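PDB 6NOR: putative NAD dependent dehydrogenase, which binds NAD and probably acts as an NAD-dependent oxidoreductase in the biosynthesis of the antibiotic gentamicin. Local coordinates for residues E41-D46 against F88-T93; N111-K116 against V314-Q319. One frame throughout, in Å; residues are numbered along the deposited sequence.

How the interactions relate
Interactions 1 and 2 lie with their centres about 8 Å apart on one face of the parallel Rossmann sheet, where strands 86-91 and 111-114 run side by side. The strands are joined by backbone pairs at probable hydrogen-bond distance: Val91 N to Leu113 O, 2.8 Å, and Val89 O to Leu113 N, 2.9 Å. On the helical side, Val42 CG1 packs on Asp317 CB at 3.6 Å, so helices 34-44 and 313-326 also meet. Both interactions reach NAD from the C-terminal ends of their strands: residues 92-93 lie by the nicotinamide ribose and the adenine, residues 115-116 by the nicotinamide and the same ribose.

Interaction 1. Residues E41-D46 against F88-T93; sequences EVLTAD and FVVVAT. With NAD (nicotinamide-adenine-dinucleotide), chain G.
The Rossmann fold that carries NAD contributes its first helix here: Leu43, near the end of helix 34-44, packs on Phe88 and Val90 of strand 86-91. In sequence and position the start of the helix overlaps a glycine-rich turn consistent with a GxGxxG dinucleotide-binding motif. Phe88 and Val90 alternate along the strand and face the helix, whereas Val89 and Val91 serve the opposite face, against helix 98-107. The nearest CA atoms, those of Leu43 and Val90, are 9.9 Å apart, and the segments together bury 88 Å², so the contact rests on side-chain ends alone. Leu43 has CG anti to its carbonyl carbon (chi1 -69°), and its two methyls divide the work. CD1 meets Val90 CG2 at 3.7 Å, the two side chains running antiparallel alongside each other. CD2 comes to the edge of the Phe88 ring, close to the ring plane, 4.3 Å from CE2. Phe88 also touches Leu113 and Val320, which places this apolar layer between sheet and helices. Beyond the strand, the chain turns to the cofactor. Thr93 O lies 3.2 Å from NAD O3D, a possible bond since that hydroxyl has another acceptor nearby. Thr93 OG1 is hydrogen-bonded to Thr97 OG1, while Thr93 CG2 rests 3.8 Å from N3A of the adenine.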
loop_
_atom_site.group_PDB
_atom_site.type_symbol
_atom_site.label_atom_id
_atom_site.label_comp_id
_atom_site.label_asym_id
_atom_site.label_seq_id
_atom_site.Cartn_x
_atom_site.Cartn_y
_atom_site.Cartn_z
ATOM N N GLU A 41 -27.774 11.217 15.208
ATOM C CA GLU A 41 -27.979 10.423 14.005
ATOM C C GLU A 41 -27.831 8.944 14.309
ATOM O O GLU A 41 -28.573 8.127 13.787
ATOM C CB GLU A 41 -27.009 10.842 12.899
ATOM C CG GLU A 41 -26.910 9.830 11.783
ATOM C CD GLU A 41 -26.616 10.444 10.435
ATOM O OE1 GLU A 41 -26.864 9.761 9.413
ATOM O OE2 GLU A 41 -26.135 11.599 10.397
ATOM N N VAL A 42 -26.884 8.590 15.169
ATOM C CA VAL A 42 -26.694 7.191 15.527
ATOM C C VAL A 42 -27.851 6.688 16.382
ATOM O O VAL A 42 -28.350 5.597 16.178
ATOM C CB VAL A 42 -25.355 6.970 16.269
ATOM C CG1 VAL A 42 -25.322 5.629 16.923
ATOM C CG2 VAL A 42 -24.172 7.116 15.299
ATOM N N LEU A 43 -28.293 7.500 17.332
ATOM C CA LEU A 43 -29.310 7.048 18.273
ATOM C C LEU A 43 -30.681 6.942 17.608
ATOM O O LEU A 43 -31.393 5.980 17.847
ATOM C CB LEU A 43 -29.361 7.976 19.484
ATOM C CG LEU A 43 -28.093 7.843 20.331
ATOM C CD1 LEU A 43 -27.960 8.968 21.339
ATOM C CD2 LEU A 43 -28.080 6.493 21.023
ATOM N N THR A 44 -31.040 7.902 16.754
ATOM C CA THR A 44 -32.329 7.840 16.070
ATOM C C THR A 44 -32.415 6.692 15.064
ATOM O O THR A 44 -33.508 6.303 14.672
ATOM C CB THR A 44 -32.668 9.136 15.324
ATOM O OG1 THR A 44 -31.576 9.505 14.478
ATOM C CG2 THR A 44 -32.960 10.263 16.306
ATOM N N ALA A 45 -31.281 6.148 14.643
ATOM C CA ALA A 45 -31.318 4.976 13.773
ATOM C C ALA A 45 -31.657 3.712 14.552
ATOM O O ALA A 45 -31.922 2.676 13.964
ATOM C CB ALA A 45 -29.984 4.794 13.034
ATOM N N ASP A 46 -31.626 3.809 15.877
ATOM C CA ASP A 46 -31.917 2.691 16.775
ATOM C C ASP A 46 -33.403 2.736 17.074
ATOM O O ASP A 46 -33.880 3.722 17.632
ATOM C CB ASP A 46 -31.077 2.814 18.057
ATOM C CG ASP A 46 -31.143 1.578 18.949
ATOM O OD1 ASP A 46 -32.195 0.921 19.015
ATOM O OD2 ASP A 46 -30.129 1.271 19.608
ATOM N N PHE A 88 -32.053 8.755 29.604
ATOM C CA PHE A 88 -30.724 8.623 29.074
ATOM C C PHE A 88 -30.292 9.939 28.455
ATOM O O PHE A 88 -30.974 10.495 27.608
ATOM C CB PHE A 88 -30.683 7.483 28.058
ATOM C CG PHE A 88 -29.371 7.339 27.336
ATOM C CD1 PHE A 88 -28.190 7.200 28.032
ATOM C CD2 PHE A 88 -29.330 7.338 25.953
ATOM C CE1 PHE A 88 -26.982 7.061 27.367
ATOM C CE2 PHE A 88 -28.125 7.194 25.269
ATOM C CZ PHE A 88 -26.947 7.054 25.983
ATOM N N VAL A 89 -29.159 10.445 28.907
ATOM C CA VAL A 89 -28.673 11.730 28.455
ATOM C C VAL A 89 -27.273 11.595 27.862
ATOM O O VAL A 89 -26.398 10.973 28.451
ATOM C CB VAL A 89 -28.641 12.748 29.608
ATOM C CG1 VAL A 89 -28.205 14.112 29.099
ATOM C CG2 VAL A 89 -30.004 12.817 30.291
ATOM N N VAL A 90 -27.098 12.154 26.672
ATOM C CA VAL A 90 -25.818 12.246 26.003
ATOM C C VAL A 90 -25.245 13.645 26.201
ATOM O O VAL A 90 -25.893 14.643 25.874
ATOM C CB VAL A 90 -25.937 11.953 24.490
ATOM C CG1 VAL A 90 -24.581 12.153 23.800
ATOM C CG2 VAL A 90 -26.396 10.549 24.270
ATOM N N VAL A 91 -24.033 13.706 26.743
ATOM C CA VAL A 91 -23.358 14.975 26.988
ATOM C C VAL A 91 -22.193 15.210 26.024
ATOM O O VAL A 91 -21.141 14.593 26.128
ATOM C CB VAL A 91 -22.852 15.055 28.423
ATOM C CG1 VAL A 91 -22.140 16.365 28.657
ATOM C CG2 VAL A 91 -24.005 14.922 29.378
ATOM N N ALA A 92 -22.404 16.113 25.079
ATOM C CA ALA A 92 -21.420 16.398 24.052
ATOM C C ALA A 92 -21.146 17.885 24.027
ATOM O O ALA A 92 -21.378 18.555 23.035
ATOM C CB ALA A 92 -21.916 15.909 22.674
ATOM N N THR A 93 -20.670 18.403 25.143
ATOM C CA THR A 93 -20.451 19.828 25.280
ATOM C C THR A 93 -18.951 20.033 25.414
ATOM O O THR A 93 -18.219 19.053 25.407
ATOM C CB THR A 93 -21.212 20.358 26.485
ATOM O OG1 THR A 93 -20.746 19.691 27.666
ATOM C CG2 THR A 93 -22.697 20.095 26.308
HETATM P PA NAD G . -18.811 21.733 19.188
HETATM O O1A NAD G . -18.137 23.098 19.467
HETATM O O2A NAD G . -19.013 21.452 17.747
HETATM O O5B NAD G . -20.209 21.697 19.900
HETATM C C5B NAD G . -20.288 22.072 21.264
HETATM C C4B NAD G . -21.784 22.389 21.525
HETATM O O4B NAD G . -22.031 22.468 22.801
HETATM C C3B NAD G . -22.103 23.752 20.955
HETATM O O3B NAD G . -23.255 23.650 20.230
HETATM C C2B NAD G . -22.310 24.650 22.206
HETATM O O2B NAD G . -23.288 25.701 21.873
HETATM C C1B NAD G . -22.818 23.830 23.034
HETATM N N9A NAD G . -22.590 24.187 24.422
HETATM C C8A NAD G . -21.547 24.817 24.999
HETATM N N7A NAD G . -21.784 24.871 26.332
HETATM C C5A NAD G . -22.959 24.285 26.572
HETATM C C6A NAD G . -23.667 24.084 27.720
HETATM N N6A NAD G . -23.309 24.456 28.997
HETATM N N1A NAD G . -24.828 23.448 27.684
HETATM C C2A NAD G . -25.335 23.016 26.503
HETATM N N3A NAD G . -24.636 23.225 25.362
HETATM C C4A NAD G . -23.454 23.851 25.394
HETATM O O3 NAD G . -17.917 20.646 19.842
HETATM P PN NAD G . -17.888 19.084 19.532
HETATM O O1N NAD G . -19.225 18.487 19.239
HETATM O O2N NAD G . -16.909 18.809 18.403
HETATM O O5D NAD G . -17.336 18.412 20.846
HETATM C C5D NAD G . -18.178 18.200 21.963
HETATM C C4D NAD G . -17.618 17.034 22.803
HETATM O O4D NAD G . -17.490 15.938 22.113
HETATM C C3D NAD G . -16.180 17.371 23.300
HETATM O O3D NAD G . -16.050 16.942 24.533
HETATM C C2D NAD G . -15.262 16.625 22.308
HETATM O O2D NAD G . -13.957 16.330 22.965
HETATM C C1D NAD G . -15.931 15.541 22.032
HETATM N N1N NAD G . -15.633 15.026 20.729
HETATM C C2N NAD G . -15.517 13.649 20.571
HETATM C C3N NAD G . -15.228 13.089 19.325
HETATM C C7N NAD G . -15.094 11.560 19.242
HETATM O O7N NAD G . -14.766 11.047 18.237
HETATM N N7N NAD G . -15.341 10.775 20.403
HETATM C C4N NAD G . -15.037 13.880 18.215
HETATM C C5N NAD G . -15.162 15.262 18.362
HETATM C C6N NAD G . -15.458 15.832 19.630
#

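Interaction 2. Residues N111-K116 against V314-Q319; sequences NVLVEK and VHQDRQ. With NAD (nicotinamide-adenine-dinucleotide), chain G.
At the nicotinamide end of the NAD pocket, Leu113 of strand 111-114 meets Gln316 and Asp317 of helix 313-326. Leu113 is the sheet's apolar contribution: its CG is anti to the backbone N (chi1 165°), and CD2 reaches Asp317 OD1 at 3.7 Å, the leucine and aspartate side chains lying roughly perpendicular. The same methyl lies 4.5 Å from Gln316 NE2. On the helix, Gln316 NE2 donates to OD1 of its neighbour Asp317 over 3.1 Å in an almost straight bond (169°), with the acceptor close to the amide plane. Gln316 NE2 also donates to a water at 3.0 Å, and this water lies within hydrogen-bonding distance of Glu115 OE2, giving an indirect route between helix and strand. Glu115 and Lys116 begin the Glu-Lys-Pro sequence familiar from the GFO/IDH/MocA dehydrogenases, where the Rossmann strand gives way to the cofactor site. Glu115, bent at chi2, presents OE1 to the carboxamide: NAD N7N donates to it at 2.9 Å (157°), a bond that would help fix the rotation of the amide. Glu115 OE2 and Asp317 OD2 are each hydrogen-bonded to His39, through its NE2 and ND1 respectively, so one imidazole separates two carboxylates. With an alanine in place of Glu115, the nicotinamide amide would probably lose this acceptor and become freer to turn, while His39 NE2 would be left without its mate. Lys116 holds the ribose through its backbone, NAD O2D donating to Lys116 O at 2.8 Å, and its NZ sits 3.5 Å from C3N of the nicotinamide ring.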
loop_
_atom_site.group_PDB
_atom_site.type_symbol
_atom_site.label_atom_id
_atom_site.label_comp_id
_atom_site.label_asym_id
_atom_site.label_seq_id
_atom_site.Cartn_x
_atom_site.Cartn_y
_atom_site.Cartn_z
ATOM N N ASN A 111 -29.407 7.927 33.381
ATOM C CA ASN A 111 -28.228 7.334 32.768
ATOM C C ASN A 111 -27.555 8.360 31.881
ATOM O O ASN A 111 -28.221 9.241 31.346
ATOM C CB ASN A 111 -28.603 6.108 31.961
ATOM C CG ASN A 111 -29.358 5.100 32.773
ATOM O OD1 ASN A 111 -28.767 4.226 33.408
ATOM N ND2 ASN A 111 -30.677 5.214 32.764
ATOM N N VAL A 112 -26.240 8.262 31.729
ATOM C CA VAL A 112 -25.528 9.287 31.000
ATOM C C VAL A 112 -24.325 8.733 30.219
ATOM O O VAL A 112 -23.568 7.906 30.702
ATOM C CB VAL A 112 -25.084 10.430 31.968
ATOM C CG1 VAL A 112 -24.000 9.973 32.896
ATOM C CG2 VAL A 112 -24.654 11.672 31.193
ATOM N N LEU A 113 -24.213 9.178 28.973
ATOM C CA LEU A 113 -23.051 8.952 28.137
ATOM C C LEU A 113 -22.344 10.281 27.988
ATOM O O LEU A 113 -22.917 11.208 27.445
ATOM C CB LEU A 113 -23.453 8.396 26.767
ATOM C CG LEU A 113 -22.434 8.406 25.623
ATOM C CD1 LEU A 113 -21.159 7.707 26.025
ATOM C CD2 LEU A 113 -22.992 7.754 24.365
ATOM N N VAL A 114 -21.117 10.368 28.493
ATOM C CA VAL A 114 -20.289 11.569 28.389
ATOM C C VAL A 114 -19.219 11.411 27.335
ATOM O O VAL A 114 -18.490 10.442 27.340
ATOM C CB VAL A 114 -19.574 11.902 29.705
ATOM C CG1 VAL A 114 -18.884 13.250 29.599
ATOM C CG2 VAL A 114 -20.552 11.868 30.866
ATOM N N GLU A 115 -19.135 12.363 26.423
ATOM C CA GLU A 115 -18.083 12.357 25.456
ATOM C C GLU A 115 -16.701 12.417 26.116
ATOM O O GLU A 115 -16.550 12.895 27.227
ATOM C CB GLU A 115 -18.240 13.517 24.492
ATOM C CG GLU A 115 -18.842 13.127 23.175
ATOM C CD GLU A 115 -18.102 11.975 22.490
ATOM O OE1 GLU A 115 -16.871 11.829 22.669
ATOM O OE2 GLU A 115 -18.766 11.218 21.762
ATOM N N LYS A 116 -15.719 11.882 25.409
ATOM C CA LYS A 116 -14.304 12.114 25.647
ATOM C C LYS A 116 -13.985 13.619 25.631
ATOM O O LYS A 116 -14.516 14.353 24.811
ATOM C CB LYS A 116 -13.496 11.391 24.561
ATOM C CG LYS A 116 -12.393 12.260 24.023
ATOM C CD LYS A 116 -12.330 12.218 22.574
ATOM C CE LYS A 116 -11.988 13.559 21.963
ATOM N NZ LYS A 116 -11.918 13.373 20.482
ATOM N N VAL A 314 -21.514 3.690 16.123
ATOM C CA VAL A 314 -22.715 2.879 16.065
ATOM C C VAL A 314 -22.646 1.745 17.099
ATOM O O VAL A 314 -23.573 1.539 17.860
ATOM C CB VAL A 314 -22.929 2.327 14.628
ATOM C CG1 VAL A 314 -24.047 1.316 14.578
ATOM C CG2 VAL A 314 -23.242 3.453 13.692
ATOM N N HIS A 315 -21.527 1.047 17.160
ATOM C CA HIS A 315 -21.364 -0.061 18.098
ATOM C C HIS A 315 -21.322 0.400 19.555
ATOM O O HIS A 315 -21.891 -0.237 20.424
ATOM C CB HIS A 315 -20.107 -0.862 17.760
ATOM C CG HIS A 315 -20.237 -1.644 16.494
ATOM N ND1 HIS A 315 -20.050 -1.078 15.250
ATOM C CD2 HIS A 315 -20.593 -2.932 16.277
ATOM C CE1 HIS A 315 -20.276 -1.990 14.320
ATOM N NE2 HIS A 315 -20.605 -3.122 14.916
ATOM N N GLN A 316 -20.649 1.513 19.797
ATOM C CA GLN A 316 -20.606 2.114 21.120
ATOM C C GLN A 316 -22.011 2.431 21.636
ATOM O O GLN A 316 -22.398 2.002 22.710
ATOM C CB GLN A 316 -19.770 3.380 21.087
ATOM C CG GLN A 316 -19.790 4.174 22.357
ATOM C CD GLN A 316 -19.046 5.472 22.185
ATOM O OE1 GLN A 316 -17.878 5.580 22.542
ATOM N NE2 GLN A 316 -19.716 6.463 21.624
ATOM N N ASP A 317 -22.767 3.177 20.845
ATOM C CA ASP A 317 -24.081 3.619 21.257
ATOM C C ASP A 317 -25.073 2.472 21.336
ATOM O O ASP A 317 -25.982 2.520 22.132
ATOM C CB ASP A 317 -24.579 4.710 20.330
ATOM C CG ASP A 317 -23.820 6.006 20.532
ATOM O OD1 ASP A 317 -22.730 5.941 21.136
ATOM O OD2 ASP A 317 -24.303 7.072 20.099
ATOM N N ARG A 318 -24.872 1.420 20.561
ATOM C CA ARG A 318 -25.748 0.279 20.689
ATOM C C ARG A 318 -25.484 -0.412 22.014
ATOM O O ARG A 318 -26.397 -0.809 22.712
ATOM C CB ARG A 318 -25.576 -0.707 19.544
ATOM C CG ARG A 318 -26.580 -1.855 19.634
ATOM C CD ARG A 318 -26.297 -2.953 18.636
ATOM N NE ARG A 318 -26.186 -2.455 17.265
ATOM C CZ ARG A 318 -25.102 -2.597 16.506
ATOM N NH1 ARG A 318 -24.031 -3.219 16.987
ATOM N NH2 ARG A 318 -25.087 -2.125 15.267
ATOM N N GLN A 319 -24.223 -0.539 22.372
ATOM C CA GLN A 319 -23.887 -1.192 23.616
ATOM C C GLN A 319 -24.250 -0.359 24.841
ATOM O O GLN A 319 -24.551 -0.909 25.889
ATOM C CB GLN A 319 -22.412 -1.533 23.632
ATOM C CG GLN A 319 -22.122 -2.650 22.685
ATOM C CD GLN A 319 -20.763 -3.234 22.894
ATOM O OE1 GLN A 319 -20.275 -3.321 24.025
ATOM N NE2 GLN A 319 -20.131 -3.645 21.799
HETATM P PA NAD G . -18.811 21.733 19.188
HETATM O O1A NAD G . -18.137 23.098 19.467
HETATM O O2A NAD G . -19.013 21.452 17.747
HETATM O O5B NAD G . -20.209 21.697 19.900
HETATM C C5B NAD G . -20.288 22.072 21.264
HETATM C C4B NAD G . -21.784 22.389 21.525
HETATM O O4B NAD G . -22.031 22.468 22.801
HETATM C C3B NAD G . -22.103 23.752 20.955
HETATM O O3B NAD G . -23.255 23.650 20.230
HETATM C C2B NAD G . -22.310 24.650 22.206
HETATM O O2B NAD G . -23.288 25.701 21.873
HETATM C C1B NAD G . -22.818 23.830 23.034
HETATM N N9A NAD G . -22.590 24.187 24.422
HETATM C C8A NAD G . -21.547 24.817 24.999
HETATM N N7A NAD G . -21.784 24.871 26.332
HETATM C C5A NAD G . -22.959 24.285 26.572
HETATM C C6A NAD G . -23.667 24.084 27.720
HETATM N N6A NAD G . -23.309 24.456 28.997
HETATM N N1A NAD G . -24.828 23.448 27.684
HETATM C C2A NAD G . -25.335 23.016 26.503
HETATM N N3A NAD G . -24.636 23.225 25.362
HETATM C C4A NAD G . -23.454 23.851 25.394
HETATM O O3 NAD G . -17.917 20.646 19.842
HETATM P PN NAD G . -17.888 19.084 19.532
HETATM O O1N NAD G . -19.225 18.487 19.239
HETATM O O2N NAD G . -16.909 18.809 18.403
HETATM O O5D NAD G . -17.336 18.412 20.846
HETATM C C5D NAD G . -18.178 18.200 21.963
HETATM C C4D NAD G . -17.618 17.034 22.803
HETATM O O4D NAD G . -17.490 15.938 22.113
HETATM C C3D NAD G . -16.180 17.371 23.300
HETATM O O3D NAD G . -16.050 16.942 24.533
HETATM C C2D NAD G . -15.262 16.625 22.308
HETATM O O2D NAD G . -13.957 16.330 22.965
HETATM C C1D NAD G . -15.931 15.541 22.032
HETATM N N1N NAD G . -15.633 15.026 20.729
HETATM C C2N NAD G . -15.517 13.649 20.571
HETATM C C3N NAD G . -15.228 13.089 19.325
HETATM C C7N NAD G . -15.094 11.560 19.242
HETATM O O7N NAD G . -14.766 11.047 18.237
HETATM N N7N NAD G . -15.341 10.775 20.403
HETATM C C4N NAD G . -15.037 13.880 18.215
HETATM C C5N NAD G . -15.162 15.262 18.362
HETATM C C6N NAD G . -15.458 15.832 19.630
HETATM O O HOH W 1 -17.960 8.850 21.017
#